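Local coordinates for peptidoglycan glycosyltransferase (PDB 4OVD), which belongs to the penicillin-binding protein family, combining an N-terminal dimerisation domain with a larger penicillin-binding domain of mixed helix and sheet, at residues D374-G379 with D454-S459; M251-R256 with T433-H438; G477-I482 with A538-A543; G489-G494 with A512-I517; A263-L268 with N283-S288. All coordinates share one frame; numbering follows the deposited sequence.

Contact 1 (D374-G379 with D454-S459); sequences DKFGIG and DVISSS
CG1 of Val455 rests on one face of the Phe376 ring, just where a Schellman motif closes helix 366-375. This CH-pi contact is nearly centred: the methyl is 3.6 Å from the ring centroid and 6° off the ring normal. Its position follows from a first torsion that sets CG1 anti to the nitrogen of Val455 (chi1 179°), while CG2, beside that nitrogen, meets Lys375 O at 3.7 Å. Further along, CG2 of Ile456 reaches Phe376 CZ at 4.0 Å, coming in obliquely. Beside this apolar patch the Lys375 chain runs out nearly straight and bends at its last torsion, bringing NZ to 3.1 Å from Asp454 O and into a weak hydrogen bond of 3.4 Å with Val455 O. In the next shell, Ile300 and Ile304 of helix 298-307 and Ala424 and Ala427 of helix 418-429 pack against Phe376, burying it among helices of the penicillin-binding domain. The carbonyl of Lys375 takes a bond from Lys453 NZ, and Asp307 OD1 holds the nitrogen of Ser457, the N-cap of helix 458-474. At the C-terminal end of helix 366-375, Gly377 takes a positive phi of 81° and its N donates to Asp374 O at 2.9 Å.

Contact 2 (M251-R256 with T433-H438); sequences MAMNPR and TMVTPH
Val435 presents both methyls to backbone carbonyl oxygens, and no hydrogen bond crosses between 251-256 and 433-438. Its CG1 lies 3.4 Å from Arg256 O and 3.7 Å from Pro255 O, and CG2 also turns toward the carbonyl of Pro255. The rest of the interface is apolar. Met253, modelled as selenomethionine, bends at its last torsion (chi3 -92°) so that CE comes to Pro437 CB at 3.8 Å and to Val435 CG2 at 3.9 Å, bridging the two residues.

Each backbone is shaped from within. An Asx turn ends strand 248-253: Arg256 N donates to Asn254 OD1 at 2.8 Å, in the carbonyl plane, and the same oxygen takes the nitrogen of Thr257. In the facing segment, His438 ND1 donates to Thr436 O at 2.7 Å, with the oxygen close to the imidazole plane, while the ring stacks on Trp450. Helix 418-429 packs alongside, Ile422 on Met253 and Ala429 on Pro255.

Van der Waals packing thus joins the end of a central-sheet strand to the chain leaving strand 433-434. Its polar cost falls on Pro255 O, buried against the valine methyls with no hydrogen-bonding partner in the model.

Contact 3 (G477-I482 with A538-A543); sequences GVRAGI and ASQSAA
Ser539 O faces the aliphatic part of Arg479, with CD of the arginine 3.6 Å away. The same oxygen receives a hydrogen bond from a water at 2.8 Å, and that water accepts from Arg479 N at 2.9 Å, linking the two backbones. At Gln540 the chain bends at its second torsion (chi2 -48°), curling the amide back toward 477-482. Its OE1 then takes a short bond of 2.6 Å from Arg479 NH1. The donor lies nearly along the C=O axis and the N-H...O angle is 159°. The oxygen meets the guanidinium at its edge, near its plane, and the two flat groups are turned 32° against each other; NE2 has a weak bond to Ser539 OG. Here, within the penicillin-binding fold, the 3-10 turn 478-480, which follows helix 458-474, is tied to the entry of helix 542-556, the last helix of the chain. Ser541, at the N-cap, donates its N to Ala538 O, as does Ala543 N. Ala543 also turns its methyl to that of Ala480, CB to CB at 3.9 Å. Ala543 O receives a CA-H...O contact from Ala480 CA at 3.3 Å, while the methyl of Ala480 packs on Phe514.

Contact 4 (G489-G494 with A512-I517); sequences GKTGTG and ASFCGI
Phe514 leans from its own strand across the backbone of 489-494. From CB, the first torsion sets CG anti to the nitrogen of Phe514 (chi1 -177°), which swings the ring toward the neighbouring strand. CG lies 3.9 Å from Lys490 O, and CD1 comes closer to the same oxygen, at 3.4 Å. CD1 also meets Thr491 CG2 at 3.7 Å, the methyl arriving at the ring edge near its plane. CE1 follows to Lys490 N, and CZ ends beside Gly489 CA at 3.9 Å, where the absence of a side chain lets the ring lie close to the strand. Beyond it, Val472 and Ala543 pack on the ring, and Phe546 meets it edge-to-face.

Under the ring the strands run antiparallel. Lys490 and Cys515 form one hydrogen-bonded pair, with Lys490 N to Cys515 O at 3.0 Å; Gly492 and Ser513 form the next, with Ser513 N to Gly492 O at 2.9 Å. On the other face of the sheet, Lys490 NZ folds back onto Thr491 O at 2.9 Å and also bonds Ser351 OG, while Ser513 OG is hydrogen-bonded to Tyr528 OH. Thr491 OG1 bonds Thr476 OG1, and a calcium ion lies about 3 Å from the threonine side chain. Lys490, Thr491 and Gly492 spell the KTG motif, which in penicillin-binding proteins lines the active-site cleft from an edge strand such as this one.

Contact 5 (A263-L268 with N283-S288); sequences AASYPL and NLKLVS
Ser265 OG accepts the backbone N-H of Lys285 at 2.7 Å, a short but bent bond with an N-H...O angle of 131°. This nitrogen opens the first turn of helix 285-288, whose N-cap residue, Leu284, has no polar side chain to offer; a serine from strand 260-266 supplies the acceptor instead. The hydroxyl is also hydrogen-bonded to Ser249 OG on the adjacent strand 248-253.

A second bond runs alongside. Lys285 is extended beyond CG and passes the serine, its CB 3.3 Å from Ser265 OG, until NZ donates to Tyr266 O at 2.9 Å. The ammonium lies in the carbonyl plane on a lone pair, and near its tip is CD of Pro267, the ring following a cis peptide bond. A weak bond to Gln246 O gives NZ another partner.

Gln228 NE2 bonds Ala263 O and Gln162 NE2 bonds Ser265 O, while Leu284 O is taken within its own segment by the nitrogens of Val287 and Ser288, at 3.0 and 3.1 Å. Leu284 fills the apolar side, its CD2 3.7 Å from Ser265 OG and 3.8 Å from Ala264 CA.

One residue, Lys285, thus carries both bonds across, one from its backbone and one from its side chain. Together they fix the short helix against the edge strand at two separate points, with the apolar leucine branch packed beside the serine hydroxyl.

Contacts 2, 4 and 5 all reach the five-stranded antiparallel sheet. Contacts 4 and 5 lie toward its two outermost strands, and contact 2 at the end of strand 248-253. Contacts 2 and 5 meet where Met251 packs on Ala263 and Leu286. Contact 4 is wholly buried and rests on regular backbone pairing, whereas contact 3, about 8 Å away between centres, is partly exposed and relies on an arginine-glutamine bond and a water. Contact 5, also partly buried, is held by two hydrogen bonds from one lysine. Contacts 1 and 2 meet through Met434 and the Asp454-Thr433 pair. Both are largely apolar, but contact 1 adds a lysine on its exposed side.

Contact 1 (D374-G379 with D454-S459)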
# COMPACT_ATOMS: atom_id res chain seq x y z
N ASP A 374 -13.43 7.40 7.84
CA ASP A 374 -14.21 7.37 6.64
C ASP A 374 -13.67 8.37 5.63
O ASP A 374 -13.51 8.05 4.47
CB ASP A 374 -15.66 7.68 6.98
CG ASP A 374 -16.58 7.36 5.86
OD1 ASP A 374 -16.92 6.17 5.73
OD2 ASP A 374 -17.01 8.31 5.17
N LYS A 375 -13.34 9.58 6.08
CA LYS A 375 -12.82 10.56 5.17
C LYS A 375 -11.48 10.06 4.61
O LYS A 375 -11.15 10.32 3.47
CB LYS A 375 -12.61 11.84 6.00
CG LYS A 375 -12.65 13.16 5.26
CD LYS A 375 -12.72 14.28 6.29
CE LYS A 375 -13.19 15.60 5.71
NZ LYS A 375 -12.40 16.05 4.54
N PHE A 376 -10.68 9.34 5.42
CA PHE A 376 -9.40 8.81 4.96
C PHE A 376 -9.54 7.60 4.03
O PHE A 376 -8.51 7.00 3.61
CB PHE A 376 -8.52 8.42 6.13
CG PHE A 376 -7.54 9.48 6.58
CD1 PHE A 376 -6.37 9.67 5.88
CD2 PHE A 376 -7.75 10.23 7.74
CE1 PHE A 376 -5.42 10.58 6.29
CE2 PHE A 376 -6.80 11.13 8.15
CZ PHE A 376 -5.62 11.31 7.43
N GLY A 377 -10.78 7.21 3.74
CA GLY A 377 -11.03 6.07 2.83
C GLY A 377 -10.91 4.67 3.48
O GLY A 377 -10.96 3.65 2.79
N ILE A 378 -10.81 4.62 4.81
CA ILE A 378 -10.62 3.33 5.49
C ILE A 378 -11.89 2.56 5.39
O ILE A 378 -12.92 3.07 5.75
CB ILE A 378 -10.20 3.52 6.93
CG1 ILE A 378 -8.91 4.34 7.00
CG2 ILE A 378 -9.99 2.16 7.59
CD1 ILE A 378 -7.81 3.82 6.09
N GLY A 379 -11.83 1.33 4.87
CA GLY A 379 -13.03 0.57 4.66
C GLY A 379 -13.67 0.84 3.31
O GLY A 379 -14.77 0.43 3.08
N ASP A 454 -9.56 15.86 -0.68
CA ASP A 454 -8.96 16.68 0.38
C ASP A 454 -9.39 16.07 1.68
O ASP A 454 -10.56 16.08 2.01
CB ASP A 454 -9.41 18.13 0.31
CG ASP A 454 -8.89 18.83 -0.93
OD1 ASP A 454 -8.14 18.22 -1.72
OD2 ASP A 454 -9.23 20.01 -1.09
N VAL A 455 -8.46 15.52 2.41
CA VAL A 455 -8.79 14.83 3.64
C VAL A 455 -8.48 15.66 4.88
O VAL A 455 -9.27 15.72 5.79
CB VAL A 455 -8.07 13.45 3.65
CG1 VAL A 455 -8.35 12.69 4.90
CG2 VAL A 455 -8.55 12.67 2.45
N ILE A 456 -7.29 16.22 4.93
CA ILE A 456 -6.86 17.08 6.02
C ILE A 456 -6.23 18.34 5.41
O ILE A 456 -5.90 18.37 4.22
CB ILE A 456 -5.81 16.38 6.89
CG1 ILE A 456 -4.66 15.91 6.04
CG2 ILE A 456 -6.42 15.18 7.63
CD1 ILE A 456 -3.65 15.15 6.82
N SER A 457 -6.04 19.37 6.22
CA SER A 457 -5.35 20.58 5.71
C SER A 457 -3.85 20.34 5.55
O SER A 457 -3.28 19.40 6.11
CB SER A 457 -5.49 21.71 6.71
OG SER A 457 -4.79 21.40 7.89
N SER A 458 -3.19 21.26 4.86
CA SER A 458 -1.76 21.15 4.66
C SER A 458 -1.04 21.36 5.97
O SER A 458 0.06 20.84 6.15
CB SER A 458 -1.24 22.17 3.61
OG SER A 458 -1.68 23.46 3.93
N SER A 459 -1.62 22.17 6.85
CA SER A 459 -0.99 22.37 8.16
C SER A 459 -0.97 21.06 8.94
O SER A 459 0.03 20.74 9.58
CB SER A 459 -1.65 23.47 8.96
OG SER A 459 -3.02 23.22 9.15

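Contact 2 (M251-R256 with T433-H438)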
# COMPACT_ATOMS: atom_id res chain seq x y z
N MSE A 251 6.07 -1.73 -2.15
CA MSE A 251 5.56 -0.82 -3.16
C MSE A 251 6.26 0.51 -3.10
O MSE A 251 6.60 0.97 -2.01
CB MSE A 251 4.04 -0.58 -2.94
CG MSE A 251 3.55 0.71 -3.64
SE MSE A 251 1.58 0.91 -3.79
CE MSE A 251 0.98 -0.77 -4.59
N ALA A 252 6.52 1.12 -4.24
CA ALA A 252 7.11 2.43 -4.29
C ALA A 252 6.12 3.22 -5.14
O ALA A 252 5.78 2.74 -6.20
CB ALA A 252 8.46 2.40 -4.94
N MSE A 253 5.75 4.43 -4.72
CA MSE A 253 4.75 5.21 -5.40
C MSE A 253 5.04 6.66 -5.25
O MSE A 253 5.81 7.06 -4.43
CB MSE A 253 3.35 4.93 -4.79
CG MSE A 253 2.78 5.82 -3.60
SE MSE A 253 0.92 5.17 -3.46
CE MSE A 253 0.13 6.47 -4.66
N ASN A 254 4.41 7.45 -6.10
CA ASN A 254 4.53 8.85 -6.08
C ASN A 254 3.30 9.30 -5.29
O ASN A 254 2.17 9.09 -5.71
CB ASN A 254 4.49 9.37 -7.52
CG ASN A 254 4.64 10.84 -7.60
OD1 ASN A 254 4.00 11.56 -6.89
ND2 ASN A 254 5.48 11.30 -8.46
N PRO A 255 3.53 9.94 -4.13
CA PRO A 255 2.46 10.38 -3.29
C PRO A 255 1.69 11.59 -3.84
O PRO A 255 0.61 11.88 -3.35
CB PRO A 255 3.16 10.74 -1.97
CG PRO A 255 4.53 11.05 -2.36
CD PRO A 255 4.85 10.18 -3.53
N ARG A 256 2.20 12.26 -4.86
CA ARG A 256 1.46 13.39 -5.41
C ARG A 256 0.61 13.01 -6.63
O ARG A 256 -0.45 13.53 -6.80
CB ARG A 256 2.38 14.49 -5.85
CG ARG A 256 1.62 15.67 -6.46
CD ARG A 256 2.57 16.77 -6.90
NE ARG A 256 3.43 16.32 -8.02
CZ ARG A 256 3.10 16.34 -9.32
NH1 ARG A 256 1.89 16.75 -9.75
NH2 ARG A 256 3.99 15.91 -10.20
N THR A 433 -3.93 16.17 0.46
CA THR A 433 -4.78 15.60 -0.58
C THR A 433 -4.44 14.12 -0.83
O THR A 433 -3.32 13.80 -1.15
CB THR A 433 -4.68 16.44 -1.85
OG1 THR A 433 -5.21 17.73 -1.57
CG2 THR A 433 -5.52 15.84 -3.00
N MSE A 434 -5.41 13.23 -0.65
CA MSE A 434 -5.22 11.78 -0.89
C MSE A 434 -5.39 11.44 -2.36
O MSE A 434 -6.28 11.97 -3.03
CB MSE A 434 -6.21 11.09 0.04
CG MSE A 434 -6.33 9.63 -0.15
SE MSE A 434 -7.07 8.95 1.52
CE MSE A 434 -8.88 9.35 0.94
N VAL A 435 -4.48 10.65 -2.92
CA VAL A 435 -4.55 10.34 -4.32
C VAL A 435 -4.95 8.91 -4.51
O VAL A 435 -5.04 8.20 -3.56
CB VAL A 435 -3.19 10.59 -5.01
CG1 VAL A 435 -2.73 12.04 -4.82
CG2 VAL A 435 -2.14 9.64 -4.50
N THR A 436 -5.18 8.51 -5.75
CA THR A 436 -5.61 7.17 -6.05
C THR A 436 -4.39 6.44 -6.54
O THR A 436 -3.85 6.85 -7.54
CB THR A 436 -6.59 7.16 -7.21
OG1 THR A 436 -7.80 7.84 -6.84
CG2 THR A 436 -6.92 5.72 -7.55
N PRO A 437 -3.93 5.38 -5.83
CA PRO A 437 -2.74 4.66 -6.35
C PRO A 437 -3.14 3.96 -7.68
O PRO A 437 -4.25 3.51 -7.81
CB PRO A 437 -2.34 3.68 -5.22
CG PRO A 437 -3.16 4.09 -4.04
CD PRO A 437 -4.40 4.81 -4.56
N HIS A 438 -2.26 3.88 -8.64
CA HIS A 438 -2.64 3.33 -9.91
C HIS A 438 -1.48 3.05 -10.79
O HIS A 438 -0.44 3.57 -10.60
CB HIS A 438 -3.61 4.24 -10.62
CG HIS A 438 -3.01 5.56 -10.97
ND1 HIS A 438 -3.10 6.66 -10.15
CD2 HIS A 438 -2.33 5.96 -12.06
CE1 HIS A 438 -2.49 7.67 -10.72
NE2 HIS A 438 -2.02 7.28 -11.88

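Contact 3 (G477-I482 with A538-A543)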
# COMPACT_ATOMS: atom_id res chain seq x y z
N GLY A 477 11.84 4.02 14.02
CA GLY A 477 12.10 3.95 12.61
C GLY A 477 13.52 4.29 12.25
O GLY A 477 13.83 4.44 11.10
N VAL A 478 14.40 4.37 13.23
CA VAL A 478 15.76 4.81 12.98
C VAL A 478 16.51 4.02 11.91
O VAL A 478 17.18 4.63 11.08
CB VAL A 478 16.53 5.00 14.34
CG1 VAL A 478 16.84 3.65 15.02
CG2 VAL A 478 17.77 5.79 14.16
N ARG A 479 16.28 2.71 11.78
CA ARG A 479 17.01 1.99 10.71
C ARG A 479 16.45 2.25 9.32
O ARG A 479 17.02 1.78 8.33
CB ARG A 479 17.00 0.48 10.97
CG ARG A 479 17.67 0.27 12.32
CD ARG A 479 18.04 -1.14 12.52
NE ARG A 479 19.09 -1.51 11.60
CZ ARG A 479 19.53 -2.76 11.50
NH1 ARG A 479 19.03 -3.72 12.28
NH2 ARG A 479 20.45 -3.06 10.60
N ALA A 480 15.31 2.92 9.24
CA ALA A 480 14.76 3.27 7.92
C ALA A 480 15.48 4.51 7.40
O ALA A 480 15.35 4.86 6.23
CB ALA A 480 13.28 3.52 7.98
N GLY A 481 16.25 5.19 8.24
CA GLY A 481 16.98 6.37 7.77
C GLY A 481 17.91 6.09 6.60
O GLY A 481 18.43 5.01 6.46
N ILE A 482 18.09 7.07 5.72
CA ILE A 482 18.94 6.91 4.56
C ILE A 482 19.85 8.13 4.49
O ILE A 482 19.36 9.28 4.38
CB ILE A 482 18.16 6.84 3.22
CG1 ILE A 482 17.07 5.74 3.24
CG2 ILE A 482 19.15 6.60 2.08
CD1 ILE A 482 16.04 5.92 2.15
N ALA A 538 9.30 -4.73 13.31
CA ALA A 538 9.40 -3.82 12.17
C ALA A 538 10.67 -2.88 12.19
O ALA A 538 11.28 -2.62 11.14
CB ALA A 538 8.12 -3.02 12.07
N SER A 539 11.10 -2.47 13.37
CA SER A 539 12.26 -1.60 13.53
C SER A 539 13.57 -2.28 13.06
O SER A 539 14.51 -1.59 12.64
CB SER A 539 12.42 -1.22 14.99
OG SER A 539 12.67 -2.39 15.80
N GLN A 540 13.61 -3.62 13.13
CA GLN A 540 14.79 -4.37 12.73
C GLN A 540 14.56 -5.09 11.43
O GLN A 540 15.46 -5.77 10.91
CB GLN A 540 15.17 -5.42 13.81
CG GLN A 540 15.43 -4.79 15.19
CD GLN A 540 16.38 -3.58 15.06
OE1 GLN A 540 17.36 -3.62 14.31
NE2 GLN A 540 16.05 -2.50 15.76
N SER A 541 13.37 -5.00 10.85
CA SER A 541 13.17 -5.75 9.64
C SER A 541 12.60 -4.93 8.53
O SER A 541 13.31 -4.52 7.66
CB SER A 541 12.33 -7.00 9.93
OG SER A 541 11.07 -6.65 10.43
N ALA A 542 11.33 -4.60 8.60
CA ALA A 542 10.77 -3.88 7.53
C ALA A 542 11.45 -2.53 7.34
O ALA A 542 11.57 -2.05 6.20
CB ALA A 542 9.30 -3.70 7.81
N ALA A 543 11.83 -1.89 8.43
CA ALA A 543 12.50 -0.59 8.33
C ALA A 543 13.85 -0.75 7.64
O ALA A 543 14.26 0.12 6.90
CB ALA A 543 12.70 0.02 9.71
O HOH W 1 14.59 1.07 13.49

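Contact 4 (G489-G494 with A512-I517)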
# COMPACT_ATOMS: atom_id res chain seq x y z
N GLY A 489 8.45 8.53 8.51
CA GLY A 489 7.79 7.28 8.41
C GLY A 489 7.27 6.72 9.71
O GLY A 489 7.37 7.35 10.75
N LYS A 490 6.75 5.50 9.63
CA LYS A 490 6.18 4.84 10.77
C LYS A 490 6.28 3.31 10.63
O LYS A 490 6.01 2.78 9.56
CB LYS A 490 4.70 5.22 10.89
CG LYS A 490 4.07 4.60 12.11
CD LYS A 490 4.51 5.26 13.41
CE LYS A 490 3.82 4.69 14.65
NZ LYS A 490 4.42 3.37 14.94
N THR A 491 6.69 2.66 11.73
CA THR A 491 6.73 1.23 11.84
C THR A 491 5.37 0.73 12.29
O THR A 491 4.56 1.44 12.83
CB THR A 491 7.73 0.80 12.87
OG1 THR A 491 7.53 1.55 14.08
CG2 THR A 491 9.17 1.03 12.38
N GLY A 492 5.10 -0.52 12.01
CA GLY A 492 3.91 -1.13 12.44
C GLY A 492 4.10 -2.59 12.72
O GLY A 492 4.90 -3.25 12.11
N THR A 493 3.34 -3.06 13.70
CA THR A 493 3.20 -4.41 14.03
C THR A 493 1.70 -4.64 13.86
O THR A 493 0.92 -4.04 14.58
CB THR A 493 3.53 -4.69 15.50
OG1 THR A 493 4.89 -4.36 15.72
CG2 THR A 493 3.30 -6.17 15.78
N GLY A 494 1.33 -5.46 12.88
CA GLY A 494 -0.03 -5.81 12.59
C GLY A 494 -0.28 -7.33 12.75
O GLY A 494 0.54 -8.04 13.30
N ALA A 512 5.05 -7.26 10.09
CA ALA A 512 5.96 -6.15 10.38
C ALA A 512 5.94 -5.27 9.17
O ALA A 512 6.36 -5.71 8.10
CB ALA A 512 7.38 -6.66 10.62
N SER A 513 5.65 -4.00 9.38
CA SER A 513 5.49 -3.03 8.30
C SER A 513 6.24 -1.76 8.53
O SER A 513 6.51 -1.41 9.67
CB SER A 513 4.05 -2.57 8.28
OG SER A 513 3.25 -3.69 7.95
N PHE A 514 6.63 -1.13 7.45
CA PHE A 514 7.17 0.16 7.53
C PHE A 514 6.64 0.96 6.32
O PHE A 514 6.72 0.46 5.20
CB PHE A 514 8.70 0.20 7.50
CG PHE A 514 9.22 1.59 7.66
CD1 PHE A 514 9.29 2.14 8.89
CD2 PHE A 514 9.56 2.36 6.58
CE1 PHE A 514 9.78 3.46 9.04
CE2 PHE A 514 10.07 3.68 6.70
CZ PHE A 514 10.17 4.19 7.94
N CYS A 515 6.17 2.18 6.55
CA CYS A 515 5.73 3.03 5.45
C CYS A 515 6.49 4.34 5.61
O CYS A 515 6.40 4.96 6.69
CB CYS A 515 4.23 3.29 5.46
SG CYS A 515 3.70 4.04 3.85
N GLY A 516 7.23 4.75 4.59
CA GLY A 516 8.03 6.00 4.66
C GLY A 516 7.98 6.86 3.42
O GLY A 516 7.73 6.38 2.33
N ILE A 517 8.22 8.14 3.61
CA ILE A 517 8.15 9.14 2.57
C ILE A 517 9.55 9.71 2.51
O ILE A 517 10.11 10.10 3.53
CB ILE A 517 7.16 10.24 3.02
CG1 ILE A 517 5.77 9.64 3.28
CG2 ILE A 517 7.06 11.33 1.96
CD1 ILE A 517 4.81 10.44 4.17

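Contact 5 (A263-L268 with N283-S288)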
# COMPACT_ATOMS: atom_id res chain seq x y z
N ALA A 263 5.72 -2.61 -7.39
CA ALA A 263 4.90 -3.26 -6.40
C ALA A 263 4.98 -4.75 -6.54
O ALA A 263 4.95 -5.30 -7.67
CB ALA A 263 3.45 -2.77 -6.53
N ALA A 264 5.06 -5.43 -5.41
CA ALA A 264 5.11 -6.88 -5.45
C ALA A 264 4.70 -7.53 -4.14
O ALA A 264 4.75 -6.90 -3.10
CB ALA A 264 6.51 -7.34 -5.83
N SER A 265 4.23 -8.76 -4.24
CA SER A 265 3.87 -9.59 -3.12
C SER A 265 4.57 -10.94 -3.30
O SER A 265 4.76 -11.40 -4.39
CB SER A 265 2.33 -9.82 -3.10
OG SER A 265 1.72 -8.65 -2.69
N TYR A 266 4.91 -11.57 -2.21
CA TYR A 266 5.57 -12.83 -2.18
C TYR A 266 4.53 -13.75 -1.59
O TYR A 266 3.94 -13.40 -0.56
CB TYR A 266 6.83 -12.80 -1.29
CG TYR A 266 7.59 -14.09 -1.27
CD1 TYR A 266 7.17 -15.16 -0.50
CD2 TYR A 266 8.75 -14.26 -2.02
CE1 TYR A 266 7.85 -16.36 -0.51
CE2 TYR A 266 9.44 -15.47 -2.03
CZ TYR A 266 8.97 -16.51 -1.28
OH TYR A 266 9.64 -17.70 -1.24
N PRO A 267 4.35 -14.96 -2.18
CA PRO A 267 5.08 -15.52 -3.33
C PRO A 267 4.82 -14.87 -4.66
O PRO A 267 3.70 -14.39 -4.94
CB PRO A 267 4.63 -17.01 -3.40
CG PRO A 267 3.60 -17.20 -2.35
CD PRO A 267 3.61 -15.99 -1.43
N LEU A 268 5.85 -14.93 -5.51
CA LEU A 268 5.82 -14.37 -6.83
C LEU A 268 5.59 -15.52 -7.78
O LEU A 268 5.90 -16.66 -7.44
CB LEU A 268 7.15 -13.74 -7.17
CG LEU A 268 7.50 -12.40 -6.54
CD1 LEU A 268 9.00 -12.11 -6.59
CD2 LEU A 268 6.71 -11.33 -7.27
N ASN A 283 -2.08 -12.72 -7.32
CA ASN A 283 -2.67 -11.60 -6.64
C ASN A 283 -1.58 -10.68 -6.12
O ASN A 283 -0.46 -11.11 -5.93
CB ASN A 283 -3.35 -12.09 -5.39
CG ASN A 283 -4.52 -12.99 -5.68
OD1 ASN A 283 -5.40 -12.65 -6.48
ND2 ASN A 283 -4.55 -14.13 -5.00
N LEU A 284 -1.92 -9.41 -5.89
CA LEU A 284 -1.02 -8.52 -5.16
C LEU A 284 -1.65 -8.51 -3.79
O LEU A 284 -2.80 -7.99 -3.59
CB LEU A 284 -1.05 -7.07 -5.63
CG LEU A 284 -0.00 -6.48 -6.49
CD1 LEU A 284 -0.31 -4.98 -6.53
CD2 LEU A 284 1.33 -6.77 -5.81
N LYS A 285 -0.95 -9.02 -2.82
CA LYS A 285 -1.49 -9.07 -1.47
C LYS A 285 -1.90 -7.70 -0.94
O LYS A 285 -2.89 -7.60 -0.24
CB LYS A 285 -0.52 -9.76 -0.53
CG LYS A 285 -0.38 -11.25 -0.82
CD LYS A 285 0.56 -11.92 0.17
CE LYS A 285 0.42 -13.44 0.02
NZ LYS A 285 1.48 -14.10 0.79
N LEU A 286 -1.13 -6.66 -1.25
CA LEU A 286 -1.50 -5.29 -0.84
C LEU A 286 -2.89 -4.84 -1.13
O LEU A 286 -3.38 -3.88 -0.55
CB LEU A 286 -0.65 -4.28 -1.62
CG LEU A 286 0.80 -4.33 -1.22
CD1 LEU A 286 1.64 -3.60 -2.21
CD2 LEU A 286 0.91 -3.70 0.14
N VAL A 287 -3.42 -5.37 -2.19
CA VAL A 287 -4.76 -5.08 -2.71
C VAL A 287 -5.84 -6.01 -2.29
O VAL A 287 -7.00 -5.64 -1.95
CB VAL A 287 -4.64 -5.15 -4.27
CG1 VAL A 287 -5.95 -4.95 -4.93
CG2 VAL A 287 -3.68 -4.06 -4.75
N SER A 288 -5.52 -7.29 -2.40
CA SER A 288 -6.52 -8.27 -2.12
C SER A 288 -6.44 -8.99 -0.81
O SER A 288 -7.31 -9.74 -0.55
CB SER A 288 -6.52 -9.27 -3.29
OG SER A 288 -5.22 -9.79 -3.38